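Side-chain contacts in trypsin-resistant surface T6 protein (PDB 4P0D), which probably forms the backbone of the pilus of Streptococcus pyogenes serotype M6, as a chain of Ig-like domains destined for anchoring to the cell wall: residues G65-K70 / N287-N292; G234-V239 / F243-I248. The protein carries 1 engineered substitution. One frame throughout, in Å; residues are numbered along the deposited sequence.

Interaction 1: residues G65-K70 / N287-N292; sequences GINTGK and NPTKGN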
ATOM      1  N   GLY A  65      24.074  17.196 -15.282  1.00 19.20           N
ATOM      2  CA  GLY A  65      25.016  17.031 -16.396  1.00 19.09           C
ATOM      3  C   GLY A  65      25.992  15.904 -16.169  1.00 19.51           C
ATOM      4  O   GLY A  65      26.350  15.182 -17.093  1.00 19.69           O
ATOM      5  N   ILE A  66      26.427  15.749 -14.920  1.00 20.08           N
ATOM      6  CA  ILE A  66      27.311  14.662 -14.544  1.00 19.68           C
ATOM      7  C   ILE A  66      26.627  13.323 -14.769  1.00 21.26           C
ATOM      8  O   ILE A  66      27.233  12.374 -15.282  1.00 20.56           O
ATOM      9  CB  ILE A  66      27.759  14.802 -13.069  1.00 19.03           C
ATOM     10  CG1 ILE A  66      28.724  15.983 -12.948  1.00 19.07           C
ATOM     11  CG2 ILE A  66      28.406  13.521 -12.572  1.00 19.15           C
ATOM     12  CD1 ILE A  66      29.218  16.278 -11.557  1.00 19.69           C
ATOM     13  N   ASN A  67      25.365  13.233 -14.357  1.00 21.29           N
ATOM     14  CA  ASN A  67      24.624  11.983 -14.487  1.00 20.93           C
ATOM     15  C   ASN A  67      24.221  11.616 -15.911  1.00 21.36           C
ATOM     16  O   ASN A  67      24.122  10.437 -16.226  1.00 20.88           O
ATOM     17  CB  ASN A  67      23.414  11.995 -13.547  1.00 21.00           C
ATOM     18  CG  ASN A  67      23.792  11.610 -12.136  1.00 20.21           C
ATOM     19  OD1 ASN A  67      24.497  10.625 -11.942  1.00 20.83           O
ATOM     20  ND2 ASN A  67      23.332  12.370 -11.153  1.00 20.17           N
ATOM     21  N   THR A  68      24.007  12.603 -16.776  1.00 23.14           N
ATOM     22  CA  THR A  68      23.814  12.288 -18.205  1.00 25.12           C
ATOM     23  C   THR A  68      25.120  11.972 -18.913  1.00 26.72           C
ATOM     24  O   THR A  68      25.125  11.293 -19.937  1.00 27.44           O
ATOM     25  CB  THR A  68      23.185  13.437 -19.000  1.00 25.29           C
ATOM     26  OG1 THR A  68      24.065  14.562 -19.016  1.00 24.49           O
ATOM     27  CG2 THR A  68      21.832  13.838 -18.433  1.00 25.65           C
ATOM     28  N   GLY A  69      26.229  12.473 -18.384  1.00 28.14           N
ATOM     29  CA  GLY A  69      27.517  12.345 -19.060  1.00 28.19           C
ATOM     30  C   GLY A  69      27.896  13.572 -19.871  1.00 28.86           C
ATOM     31  O   GLY A  69      28.990  13.612 -20.423  1.00 33.19           O
ATOM     32  N   LYS A  70      27.013  14.570 -19.949  1.00 27.70           N
ATOM     33  CA  LYS A  70      27.300  15.842 -20.654  1.00 27.90           C
ATOM     34  C   LYS A  70      28.469  16.624 -20.055  1.00 29.20           C
ATOM     35  O   LYS A  70      29.221  17.292 -20.776  1.00 25.77           O
ATOM     36  CB  LYS A  70      26.073  16.754 -20.635  1.00 27.96           C
ATOM     37  N   ASN A 287      17.667   9.600  -6.232  1.00 17.28           N
ATOM     38  CA  ASN A 287      18.802  10.144  -6.969  1.00 16.78           C
ATOM     39  C   ASN A 287      18.216  11.104  -7.983  1.00 15.97           C
ATOM     40  O   ASN A 287      18.223  10.834  -9.187  1.00 14.90           O
ATOM     41  CB  ASN A 287      19.584   9.006  -7.625  1.00 17.25           C
ATOM     42  CG  ASN A 287      20.961   9.427  -8.105  1.00 17.75           C
ATOM     43  OD1 ASN A 287      21.393  10.574  -7.937  1.00 19.75           O
ATOM     44  ND2 ASN A 287      21.652   8.496  -8.722  1.00 18.36           N
ATOM     45  N   PRO A 288      17.673  12.235  -7.495  1.00 15.46           N
ATOM     46  CA  PRO A 288      16.831  13.044  -8.356  1.00 15.87           C
ATOM     47  C   PRO A 288      17.558  13.785  -9.495  1.00 16.97           C
ATOM     48  O   PRO A 288      16.894  14.379 -10.353  1.00 16.76           O
ATOM     49  CB  PRO A 288      16.201  14.054  -7.379  1.00 15.77           C
ATOM     50  CG  PRO A 288      16.367  13.440  -6.018  1.00 15.44           C
ATOM     51  CD  PRO A 288      17.723  12.798  -6.138  1.00 15.60           C
ATOM     52  N   THR A 289      18.890  13.799  -9.481  1.00 17.89           N
ATOM     53  CA  THR A 289      19.640  14.430 -10.566  1.00 18.52           C
ATOM     54  C   THR A 289      19.996  13.422 -11.662  1.00 18.26           C
ATOM     55  O   THR A 289      20.739  13.734 -12.572  1.00 18.90           O
ATOM     56  CB  THR A 289      20.897  15.190 -10.069  1.00 18.55           C
ATOM     57  OG1 THR A 289      21.868  14.266  -9.547  1.00 18.96           O
ATOM     58  CG2 THR A 289      20.519  16.195  -9.018  1.00 18.77           C
ATOM     59  N   LYS A 290      19.442  12.222 -11.580  1.00 19.74           N
ATOM     60  CA  LYS A 290      19.684  11.171 -12.555  1.00 20.76           C
ATOM     61  C   LYS A 290      18.368  10.709 -13.153  1.00 21.98           C
ATOM     62  O   LYS A 290      17.391  10.541 -12.430  1.00 20.81           O
ATOM     63  CB  LYS A 290      20.369   9.982 -11.882  1.00 22.27           C
ATOM     64  CG  LYS A 290      20.629   8.776 -12.789  1.00 23.53           C
ATOM     65  CD  LYS A 290      21.287   7.651 -11.992  1.00 25.84           C
ATOM     66  CE  LYS A 290      21.403   6.359 -12.789  1.00 26.87           C
ATOM     67  NZ  LYS A 290      20.061   5.833 -13.167  1.00 27.43           N
ATOM     68  N   GLY A 291      18.362  10.473 -14.469  1.00 21.85           N
ATOM     69  CA  GLY A 291      17.188   9.957 -15.153  1.00 22.08           C
ATOM     70  C   GLY A 291      16.115  11.010 -15.406  1.00 22.21           C
ATOM     71  O   GLY A 291      16.412  12.180 -15.666  1.00 22.35           O
ATOM     72  N   ASN A 292      14.863  10.560 -15.339  1.00 21.99           N
ATOM     73  CA  ASN A 292      13.691  11.331 -15.701  1.00 22.17           C
ATOM     74  C   ASN A 292      12.553  10.980 -14.758  1.00 20.30           C
ATOM     75  O   ASN A 292      12.462   9.855 -14.289  1.00 21.02           O
ATOM     76  CB  ASN A 292      13.215  10.949 -17.107  1.00 24.07           C
ATOM     77  CG  ASN A 292      14.307  11.049 -18.137  1.00 26.24           C
ATOM     78  OD1 ASN A 292      14.633  12.150 -18.591  1.00 29.56           O
ATOM     79  ND2 ASN A 292      14.896   9.900 -18.506  1.00 24.62           N
TER
HETATM   80  O   HOH W   1      24.476   8.966  -9.553  1.00 26.52           O
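Asn67, in the last turn of helix 56-68, meets the loop 287-292 through its amide, and direct hydrogen bonds, a water bridge and van der Waals contact all converge on this one side chain. The direct bonds both start from ND2 and both are weak. Asn67 ND2 lies 2.9 Å from Thr289 OG1, but the N-H points well off the hydroxyl oxygen, at 116°. The second runs from Asn67 ND2 to the carbonyl Thr289 O at 3.3 Å and is also bent, 140°. The amide nitrogen thus faces both oxygens of Thr289, side-chain and main-chain, and neither bond is straight.

The other end of the amide works through water. One molecule donates to Asn67 OD1 (2.9 Å) and accepts from Asn287 ND2, so two asparagine side chains that do not bond directly are joined by way of solvent.

Van der Waals contact is slight. The amide carbon Asn67 CG rests 3.8 Å from Lys290 CB, the two side chains crossing at about a right angle, while the lysine, extended as far as CE and bent at its last torsion (chi4 -62°), carries its ammonium away from the helix. Thr289 is buried, and its side chain also touches Thr60, Ala63 and Asn64 of the same helix and Leu99 of strand 94-101.

Lys290 N bonds to Asn287 O at 3.0 Å, closing a type I beta turn that brings Asn287, Thr289 and Lys290 round to the helix. Beyond Asn67 the helix ends, and Gly69 leaves it with positive phi. The arrangement is a polar contact between the C-terminal end of a helix and a type I beta turn, at the junction where the Ig-like N-terminal domain meets the Cna-B-like domain.

Interaction 2: residues G234-V239 / F243-I248; sequences GIAKEV and FNLSFI
Lys237 N donates to Asn244 O at 2.9 Å, and Asn244 N returns an equally short bond to Lys237 O. Two residues along, Ile235 and Ser246 form the second reciprocal pair, with Ile235 N to Ser246 O at 3.0 Å. Between these hydrogen-bonded pairs Ala236 faces Leu245 as a non-hydrogen-bonded pair, and CA-H groups add to the ladder: Leu245 CA approaches Ile235 O at 3.4 Å, and Ala236 CA approaches Asn244 O.

The face bearing Ala236, Phe243, Leu245 and Phe247 is apolar apart from the exposed Glu238 at its end, which touches Phe206. Ala236 CB packs on Leu245 CG at 3.7 Å, and Leu245 CD2 lies over the centre of one face of the Phe247 ring, 3.7 Å above its plane. Gly234 comes close here, its CA 3.2 Å from Ser246 O and oblique to the Phe247 ring. Strands 202-213 and 258-265 pack against this side, and Tyr261 meets Phe243 edge-to-face.

Beyond the paired residues, Val239 CG2 touches Asn244 ND2 at 3.6 Å. Asn244 shares the other face with Ile235, Lys237 and Ser246. Its amide, turned beside its own backbone N (chi1 -65°), finds its polar partners beyond the hairpin: OD1 bonds with Ser195 OG and ND2 with Leu297 O. Ile235 and Ser246 also meet Leu297 on this face.

This is a regular antiparallel hairpin of the Cna-B-like domain, the N-to-C directions of segments 234-238 and 243-247 lying 171° apart. Its main-chain bonds fix the register, and one face supplies apolar contacts to neighbouring strands. The buried Asn244 amide has both its polar atoms satisfied, adding a side-chain link to Ser195 alongside the backbone pairing with strand 192-197, and another to Leu297.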
ATOM      1  N   GLY A 234      -2.307  15.635 -10.963  1.00 15.07           N
ATOM      2  CA  GLY A 234      -1.916  14.277 -11.235  1.00 15.07           C
ATOM      3  C   GLY A 234      -2.859  13.611 -12.217  1.00 15.85           C
ATOM      4  O   GLY A 234      -3.772  14.242 -12.744  1.00 16.15           O
ATOM      5  N   ILE A 235      -2.620  12.330 -12.454  1.00 16.17           N
ATOM      6  CA  ILE A 235      -3.439  11.517 -13.351  1.00 16.15           C
ATOM      7  C   ILE A 235      -3.506  10.116 -12.759  1.00 16.03           C
ATOM      8  O   ILE A 235      -2.485   9.556 -12.324  1.00 15.42           O
ATOM      9  CB  ILE A 235      -2.846  11.417 -14.765  1.00 17.10           C
ATOM     10  CG1 ILE A 235      -2.563  12.803 -15.355  1.00 18.19           C
ATOM     11  CG2 ILE A 235      -3.793  10.684 -15.701  1.00 16.62           C
ATOM     12  CD1 ILE A 235      -1.976  12.722 -16.742  1.00 19.22           C
ATOM     13  N   ALA A 236      -4.717   9.569 -12.752  1.00 15.38           N
ATOM     14  CA  ALA A 236      -5.005   8.272 -12.208  1.00 15.23           C
ATOM     15  C   ALA A 236      -5.463   7.335 -13.300  1.00 16.57           C
ATOM     16  O   ALA A 236      -6.113   7.776 -14.273  1.00 16.36           O
ATOM     17  CB  ALA A 236      -6.101   8.402 -11.168  1.00 15.10           C
ATOM     18  N   LYS A 237      -5.172   6.046 -13.111  1.00 16.18           N
ATOM     19  CA  LYS A 237      -5.616   4.990 -14.016  1.00 17.49           C
ATOM     20  C   LYS A 237      -5.898   3.702 -13.257  1.00 16.58           C
ATOM     21  O   LYS A 237      -5.160   3.333 -12.337  1.00 15.55           O
ATOM     22  CB  LYS A 237      -4.555   4.733 -15.080  1.00 19.43           C
ATOM     23  CG  LYS A 237      -4.954   3.814 -16.226  1.00 22.50           C
ATOM     24  CD  LYS A 237      -3.704   3.470 -17.048  1.00 24.54           C
ATOM     25  CE  LYS A 237      -4.080   2.964 -18.419  1.00 27.29           C
ATOM     26  NZ  LYS A 237      -4.867   1.709 -18.314  1.00 29.52           N
ATOM     27  N   GLU A 238      -6.973   3.028 -13.659  1.00 15.98           N
ATOM     28  CA  GLU A 238      -7.339   1.740 -13.118  1.00 16.26           C
ATOM     29  C   GLU A 238      -6.470   0.664 -13.752  1.00 16.83           C
ATOM     30  O   GLU A 238      -6.436   0.532 -14.978  1.00 16.90           O
ATOM     31  CB  GLU A 238      -8.811   1.440 -13.395  1.00 16.00           C
ATOM     32  CG  GLU A 238      -9.327   0.184 -12.705  1.00 15.72           C
ATOM     33  CD  GLU A 238     -10.813  -0.079 -12.938  1.00 16.47           C
ATOM     34  OE1 GLU A 238     -11.444   0.689 -13.687  1.00 16.45           O
ATOM     35  OE2 GLU A 238     -11.349  -1.037 -12.347  1.00 15.68           O
ATOM     36  N   VAL A 239      -5.787  -0.112 -12.919  1.00 16.45           N
ATOM     37  CA  VAL A 239      -4.906  -1.174 -13.389  1.00 17.17           C
ATOM     38  C   VAL A 239      -5.078  -2.382 -12.483  1.00 17.75           C
ATOM     39  O   VAL A 239      -4.912  -2.278 -11.272  1.00 17.31           O
ATOM     40  CB  VAL A 239      -3.421  -0.736 -13.361  1.00 17.21           C
ATOM     41  CG1 VAL A 239      -2.515  -1.853 -13.872  1.00 17.20           C
ATOM     42  CG2 VAL A 239      -3.236   0.521 -14.191  1.00 16.95           C
ATOM     43  N   PHE A 243      -5.043   0.699  -8.806  1.00 13.05           N
ATOM     44  CA  PHE A 243      -4.763   1.908  -9.548  1.00 12.54           C
ATOM     45  C   PHE A 243      -3.296   2.309  -9.477  1.00 12.80           C
ATOM     46  O   PHE A 243      -2.563   1.915  -8.559  1.00 11.71           O
ATOM     47  CB  PHE A 243      -5.598   3.067  -9.006  1.00 12.39           C
ATOM     48  CG  PHE A 243      -5.186   3.526  -7.635  1.00 12.41           C
ATOM     49  CD1 PHE A 243      -5.698   2.904  -6.493  1.00 12.08           C
ATOM     50  CD2 PHE A 243      -4.273   4.573  -7.477  1.00 12.35           C
ATOM     51  CE1 PHE A 243      -5.309   3.318  -5.231  1.00 12.24           C
ATOM     52  CE2 PHE A 243      -3.890   4.985  -6.213  1.00 12.65           C
ATOM     53  CZ  PHE A 243      -4.402   4.354  -5.089  1.00 12.33           C
ATOM     54  N   ASN A 244      -2.910   3.126 -10.450  1.00 13.53           N
ATOM     55  CA  ASN A 244      -1.695   3.925 -10.391  1.00 14.08           C
ATOM     56  C   ASN A 244      -2.099   5.386 -10.470  1.00 14.34           C
ATOM     57  O   ASN A 244      -3.046   5.736 -11.177  1.00 15.28           O
ATOM     58  CB  ASN A 244      -0.734   3.579 -11.522  1.00 14.38           C
ATOM     59  CG  ASN A 244      -0.211   2.154 -11.430  1.00 14.52           C
ATOM     60  OD1 ASN A 244       0.142   1.695 -10.365  1.00 15.89           O
ATOM     61  ND2 ASN A 244      -0.195   1.451 -12.545  1.00 15.08           N
ATOM     62  N   LEU A 245      -1.418   6.221  -9.701  1.00 15.29           N
ATOM     63  CA  LEU A 245      -1.681   7.649  -9.677  1.00 15.38           C
ATOM     64  C   LEU A 245      -0.328   8.380  -9.622  1.00 15.46           C
ATOM     65  O   LEU A 245       0.409   8.293  -8.636  1.00 14.19           O
ATOM     66  CB  LEU A 245      -2.580   8.026  -8.494  1.00 16.36           C
ATOM     67  CG  LEU A 245      -3.460   9.269  -8.670  1.00 17.21           C
ATOM     68  CD1 LEU A 245      -4.305   9.535  -7.440  1.00 18.18           C
ATOM     69  CD2 LEU A 245      -2.619  10.477  -9.001  1.00 17.66           C
ATOM     70  N   SER A 246      -0.004   9.081 -10.701  1.00 15.37           N
ATOM     71  CA  SER A 246       1.243   9.818 -10.781  1.00 16.25           C
ATOM     72  C   SER A 246       0.921  11.273 -10.545  1.00 16.77           C
ATOM     73  O   SER A 246       0.108  11.847 -11.274  1.00 18.26           O
ATOM     74  CB  SER A 246       1.915   9.623 -12.154  1.00 15.82           C
ATOM     75  OG  SER A 246       3.121  10.368 -12.241  1.00 15.83           O
ATOM     76  N   PHE A 247       1.549  11.879  -9.541  1.00 16.68           N
ATOM     77  CA  PHE A 247       1.355  13.313  -9.296  1.00 16.59           C
ATOM     78  C   PHE A 247       2.431  14.150  -9.975  1.00 16.94           C
ATOM     79  O   PHE A 247       3.497  13.649 -10.331  1.00 16.12           O
ATOM     80  CB  PHE A 247       1.362  13.625  -7.802  1.00 17.53           C
ATOM     81  CG  PHE A 247       0.184  13.064  -7.045  1.00 17.18           C
ATOM     82  CD1 PHE A 247      -1.038  13.717  -7.057  1.00 17.44           C
ATOM     83  CD2 PHE A 247       0.316  11.906  -6.292  1.00 17.41           C
ATOM     84  CE1 PHE A 247      -2.114  13.222  -6.350  1.00 17.59           C
ATOM     85  CE2 PHE A 247      -0.758  11.403  -5.576  1.00 17.27           C
ATOM     86  CZ  PHE A 247      -1.974  12.050  -5.616  1.00 17.46           C
ATOM     87  N   ILE A 248       2.123  15.431 -10.146  1.00 16.49           N
ATOM     88  CA  ILE A 248       3.026  16.400 -10.733  1.00 17.55           C
ATOM     89  C   ILE A 248       3.656  17.204  -9.601  1.00 16.16           C
ATOM     90  O   ILE A 248       3.036  18.138  -9.060  1.00 15.14           O
ATOM     91  CB  ILE A 248       2.261  17.323 -11.712  1.00 18.98           C
ATOM     92  CG1 ILE A 248       1.512  16.457 -12.733  1.00 20.27           C
ATOM     93  CG2 ILE A 248       3.216  18.327 -12.363  1.00 19.29           C
ATOM     94  CD1 ILE A 248       0.639  17.246 -13.696  1.00 21.92           C
TER

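In the fold
Interaction 2 lies within the central Cna-B-like domain, about 14 Å from the centre of the chain; interaction 1 sits farther out, at 29 Å, where that domain meets the N-terminal one. The two hold different elements: neighbouring strands of one hairpin in interaction 2, a helix end and a distant turn in interaction 1. Their chemistry follows: paired main-chain bonds and one largely apolar face in 234-239/243-248, against a small, partly hydrated contact centred on one side-chain amide in 65-70/287-292. Along the chain the hairpin is nested inside the loop that interaction 1 closes, yet the two do not touch, their nearest atoms being about 10 Å apart.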